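Local coordinates for protein metagenomic carboxyl esterase MGS0156 (Uncultured organism, PDB 5D8M) that probably hydrolyses carboxylic ester bonds, as an esterase recovered from an uncultured organism, at residues Gly86-Leu91 / Asp150-Val155. Residues are numbered along the deposited sequence; the frame is centred on the assembly and turned at random.
Sequences GIRLVL and DTIVFV
Asp150 OD2 is gripped twice by the guanidinium of Arg88: NE makes a nearly straight salt bridge of 2.7 Å, and NH2 adds a weak bond. The oxygen lies at the guanidinium edge, almost in its plane, but NE meets it on the anti side, a little out of the carboxylate plane; the two planes stand 34° apart. Arginine suits the place because its chain, bent at chi3 (-59°), turns NE back to the acid while NH1 reaches Thr122 OG1 on strand 120-123. Cutting the side chain back to an alanine would probably strip Asp150 of its cationic mate and Thr122 of its NH1 bond. Strands 87-92 and 151-157 are adjacent parallel members of the central sheet, consistent with an alpha/beta-hydrolase fold. Arg88 N donates to Thr151 O and Arg88 O accepts from Val153 N; Val90 repeats the pattern with Val153 O and Val155 N. Branching at CB gives Val90 two methyls, CG1 (chi1 -176°) 3.7 Å from Phe154 CE1 and CG2 for Ile152. On the other face, the longer Leu89 and Leu91 lie alongside Val153 and Val155, carrying CD2 across; helix 324-338 packs over this layer through Leu328 and Val335.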
loop_
_atom_site.group_PDB
_atom_site.type_symbol
_atom_site.label_atom_id
_atom_site.label_comp_id
_atom_site.label_asym_id
_atom_site.label_seq_id
_atom_site.Cartn_x
_atom_site.Cartn_y
_atom_site.Cartn_z
ATOM N N GLY A 86 4.960 -3.791 22.038
ATOM C CA GLY A 86 3.522 -4.024 21.985
ATOM C C GLY A 86 2.855 -3.432 20.739
ATOM O O GLY A 86 1.694 -3.032 20.776
ATOM N N ILE A 87 3.590 -3.366 19.636
ATOM C CA ILE A 87 3.037 -2.844 18.386
ATOM C C ILE A 87 2.255 -3.944 17.674
ATOM O O ILE A 87 2.693 -5.087 17.636
ATOM C CB ILE A 87 4.152 -2.285 17.463
ATOM C CG1 ILE A 87 4.699 -0.996 18.069
ATOM C CG2 ILE A 87 3.644 -2.052 16.014
ATOM C CD1 ILE A 87 5.824 -0.370 17.282
ATOM N N ARG A 88 1.085 -3.590 17.153
ATOM C CA ARG A 88 0.310 -4.469 16.303
ATOM C C ARG A 88 0.155 -3.845 14.923
ATOM O O ARG A 88 -0.302 -2.718 14.792
ATOM C CB ARG A 88 -1.072 -4.759 16.903
ATOM C CG ARG A 88 -1.965 -5.569 15.959
ATOM C CD ARG A 88 -3.302 -5.884 16.630
ATOM N NE ARG A 88 -3.128 -6.631 17.870
ATOM C CZ ARG A 88 -3.013 -7.949 17.943
ATOM N NH1 ARG A 88 -3.063 -8.697 16.849
ATOM N NH2 ARG A 88 -2.843 -8.519 19.109
ATOM N N LEU A 89 0.564 -4.593 13.909
ATOM C CA LEU A 89 0.387 -4.216 12.526
ATOM C C LEU A 89 -1.017 -4.651 12.090
ATOM O O LEU A 89 -1.352 -5.835 12.118
ATOM C CB LEU A 89 1.461 -4.868 11.650
ATOM C CG LEU A 89 2.907 -4.733 12.137
ATOM C CD1 LEU A 89 3.849 -5.545 11.226
ATOM C CD2 LEU A 89 3.330 -3.264 12.199
ATOM N N VAL A 90 -1.841 -3.670 11.757
ATOM C CA VAL A 90 -3.166 -3.914 11.228
ATOM C C VAL A 90 -3.095 -3.796 9.710
ATOM O O VAL A 90 -2.917 -2.707 9.165
ATOM C CB VAL A 90 -4.189 -2.930 11.814
ATOM C CG1 VAL A 90 -5.582 -3.281 11.307
ATOM C CG2 VAL A 90 -4.133 -2.999 13.368
ATOM N N LEU A 91 -3.220 -4.938 9.053
ATOM C CA LEU A 91 -3.057 -5.081 7.618
ATOM C C LEU A 91 -4.389 -4.864 6.903
ATOM O O LEU A 91 -5.349 -5.529 7.198
ATOM C CB LEU A 91 -2.516 -6.468 7.285
ATOM C CG LEU A 91 -1.302 -6.940 8.081
ATOM C CD1 LEU A 91 -0.992 -8.448 7.827
ATOM C CD2 LEU A 91 -0.107 -6.069 7.725
ATOM N N ASP A 150 -2.294 -2.194 22.917
ATOM C CA ASP A 150 -1.510 -2.361 21.701
ATOM C C ASP A 150 -1.275 -1.018 21.044
ATOM O O ASP A 150 -2.155 -0.161 21.035
ATOM C CB ASP A 150 -2.206 -3.293 20.703
ATOM C CG ASP A 150 -2.053 -4.768 21.057
ATOM O OD1 ASP A 150 -1.298 -5.100 21.991
ATOM O OD2 ASP A 150 -2.665 -5.603 20.353
ATOM N N THR A 151 -0.092 -0.834 20.488
ATOM C CA THR A 151 0.139 0.332 19.652
ATOM C C THR A 151 -0.228 0.002 18.199
ATOM O O THR A 151 0.367 -0.877 17.569
ATOM C CB THR A 151 1.592 0.823 19.780
ATOM O OG1 THR A 151 1.842 1.177 21.148
ATOM C CG2 THR A 151 1.799 2.049 18.930
ATOM N N ILE A 152 -1.246 0.688 17.690
ATOM C CA ILE A 152 -1.828 0.359 16.397
ATOM C C ILE A 152 -1.068 1.017 15.240
ATOM O O ILE A 152 -0.961 2.248 15.169
ATOM C CB ILE A 152 -3.309 0.781 16.346
ATOM C CG1 ILE A 152 -4.099 0.013 17.409
ATOM C CG2 ILE A 152 -3.881 0.558 14.956
ATOM C CD1 ILE A 152 -4.068 -1.516 17.217
ATOM N N VAL A 153 -0.510 0.181 14.365
ATOM C CA VAL A 153 0.159 0.655 13.163
ATOM C C VAL A 153 -0.488 0.013 11.937
ATOM O O VAL A 153 -0.322 -1.179 11.698
ATOM C CB VAL A 153 1.674 0.340 13.200
ATOM C CG1 VAL A 153 2.342 0.711 11.845
ATOM C CG2 VAL A 153 2.332 1.083 14.361
ATOM N N PHE A 154 -1.246 0.792 11.172
ATOM C CA PHE A 154 -1.834 0.276 9.940
ATOM C C PHE A 154 -0.739 0.064 8.907
ATOM O O PHE A 154 0.147 0.909 8.759
ATOM C CB PHE A 154 -2.884 1.239 9.367
ATOM C CG PHE A 154 -4.183 1.269 10.148
ATOM C CD1 PHE A 154 -5.127 0.275 9.973
ATOM C CD2 PHE A 154 -4.452 2.298 11.050
ATOM C CE1 PHE A 154 -6.335 0.286 10.673
ATOM C CE2 PHE A 154 -5.663 2.320 11.757
ATOM C CZ PHE A 154 -6.609 1.311 11.558
ATOM N N VAL A 155 -0.798 -1.078 8.226
ATOM C CA VAL A 155 0.013 -1.317 7.046
ATOM C C VAL A 155 -0.946 -1.691 5.939
ATOM O O VAL A 155 -1.641 -2.705 6.030
ATOM C CB VAL A 155 1.047 -2.429 7.257
ATOM C CG1 VAL A 155 1.882 -2.606 6.001
ATOM C CG2 VAL A 155 1.953 -2.074 8.454
#